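Local coordinates for ankyrin-repeat protein B (Legionella pneumophila, PDB 5K34) that is a bacterial effector with F-box and ankyrin regions that hijacks the host ubiquitin-proteasome system, its ankyrin domain probably binding partner proteins, at residues E24-I29 with N62-K67; K56-A61 with P93-K98; L85-L90 with G109-K114. All blocks are in the same frame, centred on the assembly; numbering follows the deposited sequence. Where two conformers were deposited one is given.

Interaction 1 of 3, residues E24-I29 with N62-K67; sequences EEVKKI and NYLWRK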
loop_
_atom_site.group_PDB
_atom_site.type_symbol
_atom_site.label_atom_id
_atom_site.label_comp_id
_atom_site.label_asym_id
_atom_site.label_seq_id
_atom_site.Cartn_x
_atom_site.Cartn_y
_atom_site.Cartn_z
ATOM N N GLU A 24 -11.189 -0.999 -8.320
ATOM C CA GLU A 24 -12.515 -0.336 -8.483
ATOM C C GLU A 24 -13.180 -0.048 -7.115
ATOM O O GLU A 24 -13.684 1.053 -6.891
ATOM C CB GLU A 24 -13.428 -1.225 -9.350
ATOM C CG GLU A 24 -12.991 -1.372 -10.792
ATOM C CD GLU A 24 -13.724 -2.537 -11.513
ATOM O OE1 GLU A 24 -14.581 -3.246 -10.899
ATOM O OE2 GLU A 24 -13.430 -2.755 -12.722
ATOM N N GLU A 25 -13.139 -1.018 -6.195
ATOM C CA GLU A 25 -13.719 -0.822 -4.873
ATOM C C GLU A 25 -12.895 0.125 -4.034
ATOM O O GLU A 25 -13.470 0.977 -3.348
ATOM C CB GLU A 25 -13.879 -2.176 -4.180
ATOM C CG GLU A 25 -14.545 -2.103 -2.824
ATOM C CD GLU A 25 -16.012 -1.669 -2.874
ATOM O OE1 GLU A 25 -16.603 -1.599 -3.975
ATOM O OE2 GLU A 25 -16.585 -1.432 -1.784
ATOM N N VAL A 26 -11.546 0.032 -4.091
ATOM C CA VAL A 26 -10.659 1.124 -3.500
ATOM C C VAL A 26 -11.112 2.528 -3.952
ATOM O O VAL A 26 -11.299 3.412 -3.129
ATOM C CB VAL A 26 -9.178 0.904 -3.889
ATOM C CG1 VAL A 26 -8.316 2.131 -3.514
ATOM C CG2 VAL A 26 -8.616 -0.355 -3.225
ATOM N N LYS A 27 -11.275 2.720 -5.263
ATOM C CA LYS A 27 -11.647 4.053 -5.781
ATOM C C LYS A 27 -13.011 4.492 -5.242
ATOM O O LYS A 27 -13.194 5.659 -4.881
ATOM C CB LYS A 27 -11.646 4.026 -7.310
ATOM C CG LYS A 27 -10.259 4.008 -7.908
ATOM C CD LYS A 27 -10.357 3.801 -9.437
ATOM C CE LYS A 27 -9.026 3.887 -10.178
ATOM N NZ LYS A 27 -9.107 3.581 -11.642
ATOM N N LYS A 28 -13.937 3.549 -5.200
ATOM C CA LYS A 28 -15.285 3.882 -4.651
ATOM C C LYS A 28 -15.240 4.314 -3.214
ATOM O O LYS A 28 -15.949 5.286 -2.794
ATOM C CB LYS A 28 -16.208 2.675 -4.757
ATOM C CG LYS A 28 -16.728 2.411 -6.139
ATOM C CD LYS A 28 -17.733 1.272 -6.080
ATOM C CE LYS A 28 -18.476 1.328 -4.757
ATOM N NZ LYS A 28 -19.795 2.069 -4.773
ATOM N N ILE A 29 -14.424 3.655 -2.396
ATOM C CA ILE A 29 -14.302 4.032 -0.992
ATOM C C ILE A 29 -13.596 5.374 -0.853
ATOM O O ILE A 29 -14.010 6.231 -0.035
ATOM C CB ILE A 29 -13.580 2.926 -0.191
ATOM C CG1 ILE A 29 -14.434 1.668 -0.149
ATOM C CG2 ILE A 29 -13.212 3.444 1.210
ATOM C CD1 ILE A 29 -13.674 0.433 0.320
ATOM N N ASN A 62 0.733 0.586 -7.322
ATOM C CA ASN A 62 1.190 1.587 -8.271
ATOM C C ASN A 62 0.222 2.754 -8.366
ATOM O O ASN A 62 0.625 3.924 -8.335
ATOM C CB ASN A 62 1.435 0.990 -9.652
ATOM C CG ASN A 62 2.807 0.355 -9.822
ATOM O OD1 ASN A 62 2.981 -0.897 -9.847
ATOM N ND2 ASN A 62 3.810 1.192 -9.937
ATOM N N TYR A 63 -1.076 2.459 -8.482
ATOM C CA TYR A 63 -2.076 3.525 -8.550
ATOM C C TYR A 63 -2.009 4.397 -7.320
ATOM O O TYR A 63 -2.015 5.633 -7.416
ATOM C CB TYR A 63 -3.470 2.913 -8.742
ATOM C CG TYR A 63 -4.547 3.914 -8.651
ATOM C CD1 TYR A 63 -5.137 4.218 -7.435
ATOM C CD2 TYR A 63 -5.016 4.596 -9.794
ATOM C CE1 TYR A 63 -6.166 5.158 -7.320
ATOM C CE2 TYR A 63 -6.030 5.557 -9.694
ATOM C CZ TYR A 63 -6.592 5.815 -8.467
ATOM O OH TYR A 63 -7.621 6.754 -8.380
ATOM N N LEU A 64 -1.998 3.765 -6.136
ATOM C CA LEU A 64 -1.997 4.532 -4.895
ATOM C C LEU A 64 -0.730 5.420 -4.813
ATOM O O LEU A 64 -0.837 6.604 -4.421
ATOM C CB LEU A 64 -2.073 3.574 -3.678
ATOM C CG LEU A 64 -3.464 2.922 -3.508
ATOM C CD1 LEU A 64 -3.378 1.809 -2.473
ATOM C CD2 LEU A 64 -4.530 3.922 -3.083
ATOM N N TRP A 65 0.411 4.825 -5.117
ATOM C CA TRP A 65 1.685 5.548 -5.077
ATOM C C TRP A 65 1.667 6.735 -6.026
ATOM O O TRP A 65 2.155 7.831 -5.673
ATOM C CB TRP A 65 2.816 4.587 -5.456
ATOM C CG TRP A 65 4.141 5.288 -5.588
ATOM C CD1 TRP A 65 4.782 5.572 -6.782
ATOM C CD2 TRP A 65 4.888 5.930 -4.555
ATOM N NE1 TRP A 65 5.931 6.295 -6.511
ATOM C CE2 TRP A 65 6.001 6.546 -5.173
ATOM C CE3 TRP A 65 4.763 6.003 -3.171
ATOM C CZ2 TRP A 65 6.975 7.253 -4.446
ATOM C CZ3 TRP A 65 5.733 6.709 -2.447
ATOM C CH2 TRP A 65 6.822 7.310 -3.094
ATOM N N ARG A 66 1.091 6.578 -7.203
ATOM C CA ARG A 66 1.093 7.645 -8.215
ATOM C C ARG A 66 0.082 8.731 -7.883
ATOM O O ARG A 66 0.386 9.926 -8.115
ATOM C CB ARG A 66 0.789 7.009 -9.582
ATOM C CG ARG A 66 0.919 7.947 -10.784
ATOM C CD ARG A 66 2.318 8.599 -10.934
ATOM N NE ARG A 66 3.406 7.653 -11.243
ATOM C CZ ARG A 66 4.571 7.593 -10.582
ATOM N NH1 ARG A 66 4.810 8.444 -9.598
ATOM N NH2 ARG A 66 5.465 6.674 -10.907
ATOM N N LYS A 67 -1.059 8.385 -7.322
ATOM C CA LYS A 67 -2.176 9.319 -7.198
ATOM C C LYS A 67 -2.157 10.082 -5.890
ATOM O O LYS A 67 -2.749 11.188 -5.812
ATOM C CB LYS A 67 -3.492 8.587 -7.357
ATOM C CG LYS A 67 -3.788 8.206 -8.824
ATOM C CD LYS A 67 -4.061 9.427 -9.721
ATOM C CE LYS A 67 -4.140 9.025 -11.177
ATOM N NZ LYS A 67 -4.107 10.249 -12.030
#

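Interaction 2 of 3, residues K56-A61 with P93-K98; sequences KAYQTA and PAFKDK. With SO4 (sulfate ion), chain C.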
loop_
_atom_site.group_PDB
_atom_site.type_symbol
_atom_site.label_atom_id
_atom_site.label_comp_id
_atom_site.label_asym_id
_atom_site.label_seq_id
_atom_site.Cartn_x
_atom_site.Cartn_y
_atom_site.Cartn_z
ATOM N N LYS A 56 0.234 -8.681 -2.945
ATOM C CA LYS A 56 0.783 -8.764 -4.306
ATOM C C LYS A 56 -0.108 -8.069 -5.301
ATOM O O LYS A 56 -0.136 -8.371 -6.509
ATOM C CB LYS A 56 1.053 -10.221 -4.726
ATOM C CG LYS A 56 1.935 -10.984 -3.743
ATOM C CD LYS A 56 2.402 -12.323 -4.263
ATOM C CE LYS A 56 1.249 -13.237 -4.616
ATOM N NZ LYS A 56 1.819 -14.583 -4.982
ATOM N N ALA A 57 -0.825 -7.047 -4.822
ATOM C CA ALA A 57 -1.766 -6.269 -5.640
ATOM C C ALA A 57 -0.994 -5.093 -6.231
ATOM O O ALA A 57 -1.230 -3.932 -5.907
ATOM C CB ALA A 57 -2.947 -5.808 -4.754
ATOM N N TYR A 58 -0.041 -5.414 -7.119
ATOM C CA TYR A 58 0.943 -4.401 -7.489
ATOM C C TYR A 58 0.377 -3.272 -8.348
ATOM O O TYR A 58 0.844 -2.149 -8.243
ATOM C CB TYR A 58 2.214 -5.044 -8.094
ATOM C CG TYR A 58 2.887 -5.963 -7.115
ATOM C CD1 TYR A 58 3.391 -5.489 -5.898
ATOM C CD2 TYR A 58 3.053 -7.293 -7.389
ATOM C CE1 TYR A 58 3.999 -6.328 -4.976
ATOM C CE2 TYR A 58 3.694 -8.154 -6.488
ATOM C CZ TYR A 58 4.135 -7.665 -5.297
ATOM O OH TYR A 58 4.705 -8.563 -4.415
ATOM N N GLN A 59 -0.654 -3.571 -9.136
ATOM C CA GLN A 59 -1.296 -2.473 -9.901
ATOM C C GLN A 59 -2.036 -1.482 -8.965
ATOM O O GLN A 59 -1.887 -0.275 -9.197
ATOM C CB GLN A 59 -2.237 -2.996 -10.976
ATOM C CG GLN A 59 -1.600 -4.002 -11.948
ATOM C CD GLN A 59 -1.904 -5.437 -11.596
ATOM O OE1 GLN A 59 -1.747 -5.843 -10.417
ATOM N NE2 GLN A 59 -2.368 -6.224 -12.550
ATOM N N THR A 60 -2.655 -1.978 -7.938
ATOM C CA THR A 60 -3.288 -1.113 -6.967
ATOM C C THR A 60 -2.220 -0.310 -6.200
ATOM O O THR A 60 -2.386 0.869 -5.943
ATOM C CB THR A 60 -4.176 -1.930 -6.022
ATOM O OG1 THR A 60 -5.271 -2.467 -6.774
ATOM C CG2 THR A 60 -4.757 -1.059 -4.885
ATOM N N ALA A 61 -1.124 -0.962 -5.833
ATOM C CA ALA A 61 -0.021 -0.254 -5.152
ATOM C C ALA A 61 0.526 0.874 -6.024
ATOM O O ALA A 61 0.775 1.977 -5.555
ATOM C CB ALA A 61 1.099 -1.215 -4.801
ATOM N N PRO A 93 12.417 -16.315 -1.283
ATOM C CA PRO A 93 12.517 -17.271 -2.445
ATOM C C PRO A 93 11.217 -17.770 -3.039
ATOM O O PRO A 93 11.210 -18.342 -4.144
ATOM C CB PRO A 93 13.306 -18.452 -1.886
ATOM C CG PRO A 93 13.551 -18.178 -0.449
ATOM C CD PRO A 93 12.917 -16.870 -0.016
ATOM N N ALA A 94 10.108 -17.510 -2.348
ATOM C CA ALA A 94 8.823 -17.964 -2.860
ATOM C C ALA A 94 8.324 -17.070 -4.004
ATOM O O ALA A 94 7.454 -17.475 -4.802
ATOM C CB ALA A 94 7.812 -18.025 -1.731
ATOM N N PHE A 95 8.878 -15.848 -4.094
ATOM C CA PHE A 95 8.468 -14.922 -5.149
ATOM C C PHE A 95 9.113 -15.232 -6.499
ATOM O O PHE A 95 10.306 -15.555 -6.564
ATOM C CB PHE A 95 8.761 -13.475 -4.717
ATOM C CG PHE A 95 7.764 -12.970 -3.737
ATOM C CD1 PHE A 95 7.808 -13.338 -2.399
ATOM C CD2 PHE A 95 6.778 -12.065 -4.128
ATOM C CE1 PHE A 95 6.844 -12.899 -1.451
ATOM C CE2 PHE A 95 5.859 -11.627 -3.209
ATOM C CZ PHE A 95 5.862 -12.013 -1.884
ATOM N N LYS A 96 8.301 -15.173 -7.534
ATOM C CA LYS A 96 8.712 -15.506 -8.885
ATOM C C LYS A 96 9.308 -14.287 -9.613
ATOM O O LYS A 96 9.067 -13.121 -9.178
ATOM C CB LYS A 96 7.517 -16.085 -9.673
ATOM C CG LYS A 96 7.758 -16.163 -11.178
ATOM C CD LYS A 96 6.507 -16.306 -12.037
ATOM C CE LYS A 96 6.671 -15.561 -13.357
ATOM N NZ LYS A 96 8.085 -15.310 -13.756
ATOM N N ASP A 97 10.033 -14.513 -10.715
ATOM C CA ASP A 97 10.664 -13.465 -11.517
ATOM C C ASP A 97 9.700 -12.297 -11.851
ATOM O O ASP A 97 10.108 -11.161 -11.709
ATOM C CB ASP A 97 11.206 -13.993 -12.852
ATOM C CG ASP A 97 12.386 -14.983 -12.716
ATOM O OD1 ASP A 97 12.971 -15.097 -11.627
ATOM O OD2 ASP A 97 12.748 -15.564 -13.772
ATOM N N LYS A 98 8.483 -12.620 -12.277
ATOM C CA LYS A 98 7.550 -11.592 -12.752
ATOM C C LYS A 98 7.141 -10.687 -11.598
ATOM O O LYS A 98 7.007 -9.463 -11.747
ATOM C CB LYS A 98 6.279 -12.256 -13.268
ATOM C CG LYS A 98 5.546 -11.442 -14.331
ATOM C CD LYS A 98 4.166 -12.057 -14.635
ATOM C CE LYS A 98 4.212 -12.963 -15.853
ATOM N NZ LYS A 98 4.219 -12.232 -17.151
HETATM S S SO4 C . -4.313 -9.780 -10.865
HETATM O O1 SO4 C . -5.259 -10.579 -11.719
HETATM O O2 SO4 C . -4.972 -9.424 -9.515
HETATM O O3 SO4 C . -3.025 -10.510 -10.670
HETATM O O4 SO4 C . -3.822 -8.566 -11.572
HETATM O O HOH W 1 4.428 -15.902 -4.963
#

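Interaction 3 of 3, residues L85-L90 with G109-K114; sequences LLKKQL and GMQEEK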
loop_
_atom_site.group_PDB
_atom_site.type_symbol
_atom_site.label_atom_id
_atom_site.label_comp_id
_atom_site.label_asym_id
_atom_site.label_seq_id
_atom_site.Cartn_x
_atom_site.Cartn_y
_atom_site.Cartn_z
ATOM N N LEU A 85 8.878 -3.550 3.319
ATOM C CA LEU A 85 8.042 -4.719 3.061
ATOM C C LEU A 85 8.311 -5.256 1.648
ATOM O O LEU A 85 8.423 -6.473 1.453
ATOM C CB LEU A 85 6.567 -4.345 3.250
ATOM C CG LEU A 85 5.592 -5.521 3.206
ATOM C CD1 LEU A 85 5.889 -6.507 4.360
ATOM C CD2 LEU A 85 4.169 -5.010 3.265
ATOM N N LEU A 86 8.425 -4.358 0.675
ATOM C CA LEU A 86 8.812 -4.755 -0.701
ATOM C C LEU A 86 10.166 -5.452 -0.689
ATOM O O LEU A 86 10.352 -6.470 -1.361
ATOM C CB LEU A 86 8.807 -3.539 -1.625
ATOM C CG LEU A 86 7.420 -3.056 -2.048
ATOM C CD1 LEU A 86 7.548 -1.612 -2.555
ATOM C CD2 LEU A 86 6.823 -3.973 -3.108
ATOM N N LYS A 87 11.113 -4.880 0.050
ATOM C CA LYS A 87 12.455 -5.481 0.121
ATOM C C LYS A 87 12.391 -6.873 0.727
ATOM O O LYS A 87 13.116 -7.762 0.267
ATOM C CB LYS A 87 13.392 -4.581 0.915
ATOM C CG LYS A 87 13.910 -3.396 0.100
ATOM C CD LYS A 87 14.840 -2.552 0.979
ATOM C CE LYS A 87 15.455 -1.404 0.206
ATOM N NZ LYS A 87 16.704 -1.848 -0.487
ATOM N N LYS A 88 11.564 -7.071 1.747
ATOM C CA LYS A 88 11.391 -8.428 2.282
ATOM C C LYS A 88 10.860 -9.472 1.258
ATOM O O LYS A 88 11.290 -10.626 1.169
ATOM C CB LYS A 88 10.479 -8.403 3.486
ATOM C CG LYS A 88 11.123 -7.877 4.748
ATOM C CD LYS A 88 10.222 -8.060 5.975
ATOM C CE LYS A 88 9.895 -9.528 6.176
ATOM N NZ LYS A 88 9.606 -9.784 7.631
ATOM N N GLN A 89 9.889 -9.018 0.447
ATOM C CA GLN A 89 9.331 -9.811 -0.626
ATOM C C GLN A 89 10.423 -10.138 -1.663
ATOM O O GLN A 89 10.529 -11.280 -2.105
ATOM C CB GLN A 89 8.170 -9.073 -1.309
ATOM C CG GLN A 89 6.940 -8.952 -0.426
ATOM C CD GLN A 89 5.763 -8.387 -1.211
ATOM O OE1 GLN A 89 5.946 -7.644 -2.186
ATOM N NE2 GLN A 89 4.559 -8.718 -0.785
ATOM N N LEU A 90 11.198 -9.140 -2.036
ATOM C CA LEU A 90 12.251 -9.332 -3.044
ATOM C C LEU A 90 13.264 -10.356 -2.572
ATOM O O LEU A 90 13.789 -11.106 -3.426
ATOM C CB LEU A 90 12.952 -8.013 -3.295
ATOM C CG LEU A 90 13.945 -7.956 -4.461
ATOM C CD1 LEU A 90 13.236 -8.213 -5.791
ATOM C CD2 LEU A 90 14.639 -6.591 -4.483
ATOM N N GLY A 109 11.030 3.255 -7.802
ATOM C CA GLY A 109 10.241 4.437 -7.869
ATOM C C GLY A 109 10.140 5.127 -6.511
ATOM O O GLY A 109 10.293 6.356 -6.408
ATOM N N MET A 110 9.891 4.376 -5.449
ATOM C CA MET A 110 9.758 4.969 -4.143
ATOM C C MET A 110 11.066 5.576 -3.639
ATOM O O MET A 110 11.007 6.660 -3.040
ATOM C CB MET A 110 9.266 3.941 -3.141
ATOM C CG MET A 110 7.797 3.532 -3.403
ATOM S SD MET A 110 7.247 2.268 -2.235
ATOM C CE MET A 110 5.642 1.900 -2.910
ATOM N N GLN A 111 12.199 4.923 -3.866
ATOM C CA GLN A 111 13.461 5.451 -3.358
ATOM C C GLN A 111 13.976 6.614 -4.191
ATOM O O GLN A 111 14.635 7.518 -3.670
ATOM C CB GLN A 111 14.502 4.356 -3.313
ATOM C CG GLN A 111 14.220 3.289 -2.275
ATOM C CD GLN A 111 15.411 2.393 -2.045
ATOM O OE1 GLN A 111 16.012 1.914 -2.985
ATOM N NE2 GLN A 111 15.784 2.186 -0.779
ATOM N N GLU A 112 13.722 6.587 -5.494
ATOM C CA GLU A 112 14.464 7.458 -6.444
ATOM C C GLU A 112 13.654 8.566 -7.052
ATOM O O GLU A 112 14.237 9.582 -7.474
ATOM C CB GLU A 112 15.171 6.625 -7.522
ATOM C CG GLU A 112 16.069 5.579 -6.875
ATOM C CD GLU A 112 16.894 4.740 -7.832
ATOM O OE1 GLU A 112 17.281 5.225 -8.922
ATOM O OE2 GLU A 112 17.248 3.608 -7.437
ATOM N N GLU A 113 12.334 8.434 -7.176
ATOM C CA GLU A 113 11.514 9.499 -7.795
ATOM C C GLU A 113 11.546 10.800 -6.993
ATOM O O GLU A 113 11.760 10.861 -5.782
ATOM C CB GLU A 113 10.062 9.041 -7.964
ATOM C CG GLU A 113 9.911 8.084 -9.137
ATOM C CD GLU A 113 8.534 7.401 -9.187
ATOM O OE1 GLU A 113 7.591 7.719 -8.422
ATOM O OE2 GLU A 113 8.434 6.499 -10.072
ATOM N N LYS A 114 11.275 11.871 -7.762
ATOM C CA LYS A 114 11.218 13.217 -7.245
ATOM C C LYS A 114 10.077 13.371 -6.219
ATOM O O LYS A 114 8.985 12.791 -6.395
ATOM C CB LYS A 114 11.019 14.163 -8.466
ATOM C CG LYS A 114 10.757 15.606 -8.158
ATOM C CD LYS A 114 10.451 16.382 -9.434
ATOM C CE LYS A 114 10.231 17.815 -9.044
ATOM N NZ LYS A 114 10.159 18.767 -10.174
HETATM O O HOH W 2 17.578 -0.380 -2.662
#

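Interaction 1 of 3, residues E24-I29 with N62-K67
V26 and K27 of helix 23-30 meet Y63 and L64 of helix 58-67 inside the ankyrin-repeat stack of this domain. The CA atoms of V26 and L64, the nearest pair, are 9.4 Å apart. No hydrogen bond crosses between the segments, so the join is made by van der Waals contact.

On the buried side, V26 CG1 touches L64 CD2 at 4.2 Å, methyl to methyl, in one of the two conformers of V26. V26 also packs on L14, A17 and A18 of helix 5-19, while L64 reaches F70. The pair is therefore part of the apolar core between neighbouring helices.

On the outer side, the aliphatic part of K27 lies across the phenol end of Y63. The two side chains cross obliquely. K27 CG is anti to its carbonyl carbon (chi1 -74°), and the rest of the chain is fully extended, which carries CE out to the ring. Y63 has CG anti to the backbone N (chi1 173°), which brings the phenol end of the ring to the K27 methylenes. K67 of the same helix lies over the ring: its CG is 3.6 Å above one face, offset toward the rim. K27 NZ stays farther off, 4.1 Å from Y63 CE2. Its neighbour CE makes the closer approach, 3.5 Å from both CE2 and CZ of Y63.

Interaction 2 of 3, residues K56-A61 with P93-K98
K56 and Y58 meet F95 where the start of helix 58-67, in the ankyrin repeats, faces the turn leading into helix 97-112. K56 closes a preceding helix with a Schellman motif, and A57 is the N-cap of the next one.

The van der Waals contacts converge on one corner of the F95 ring. K56 CD lies 3.7 Å from F95 CE2, and Y58 OH lies 3.5 Å from the same carbon. Both side chains come in at a slant. The K56 chain bends at chi3 (-59°) as it passes the ring. K56 CA lies over one face of the Y58 ring, 3.6 Å above its plane and toward the rim.

Charge adds little across the pair itself. K56 NZ is 5.8 Å from the F95 ring centroid, at most a weak cation-pi attraction. The ammonium is instead engaged by a salt bridge to E99.

No direct hydrogen bond crosses, but one water bridges the segments: it accepts from K56 NZ at 2.9 Å and donates weakly to A94 O. Y58 OH is bonded to Q89 of helix 82-91. Q59 reaches a sulfate, probably from the crystallisation liquor, which N21 also binds. Q59 NE2 donates to sulfate O4 at 2.9 Å, with an N-H...O angle of 152°.

Interaction 3 of 3, residues L85-L90 with G109-K114
L86 and K87 on helix 82-91 face M110 and Q111 on helix 97-112, with CA separations of 10.4 Å for L86 to M110 and 11.5 Å for K87 to Q111. This is a helix-helix contact. It packs helix 82-91 of the ankyrin-repeat region against helix 97-112, the last helix of the chain. Helix 97-112 ends here: E113 is the first residue to leave helical backbone angles, although its N still bonds to G109 O.

The contact has an apolar half and a polar half. In the apolar half, the side chains of L86 and M110 run nearly perpendicular to each other. L86 CD1 does the touching, and it meets the end of the methionine at two atoms. It is 3.9 Å from M110 SD and 4.0 Å from M110 CE. M110 has CG anti to its carbonyl carbon (chi1 -69°) and is extended beyond, so the thioether reaches across to the leucine methyl. Both residues are buried. L86 also packs on I53, L106 and I107, and M110 on L49, P72, P82 and I83.

The polar half lies at the exposed margin. K87 and Q111 reach toward each other from their two helices and meet side chain to side chain. K87 CE rests 3.7 Å from Q111 NE2, a van der Waals contact of a methylene with an amide nitrogen. The lysine chain is extended as far as CE and then bends (chi4 -87°), which places NZ where a bridging water can accept from it. The two polar groups share no direct hydrogen bond. The water joins them instead. It accepts from K87 NZ at 2.8 Å and donates to the amide oxygen, Q111 OE1, also at 2.8 Å.

In the fold
Interactions 1 and 2 alternate along the chain, as do 2 and 3, while interaction 1 closes before 3 opens. Interactions 1 and 2 share helix 58-67, with centres about 17 Å apart. They touch where V26 CG2, in one conformer, meets T60 CG2 at 4.3 Å. Interactions 2 and 3 share helix 97-112, about 12 Å between centres. The probable Y58 OH to Q89 OE1 hydrogen bond (2.7 Å) connects them, and F95 CD1 packs on Q89 O. Interactions 1 and 3 have centres about 18 Å apart. W65 NE1 probably bonds to E113 OE1 (2.9 Å), R66 NH2 makes a salt bridge with E113 OE2, and W65 CZ2 packs 3.6 Å from M110 CA. The sulfate near interaction 2 marks no known functional site.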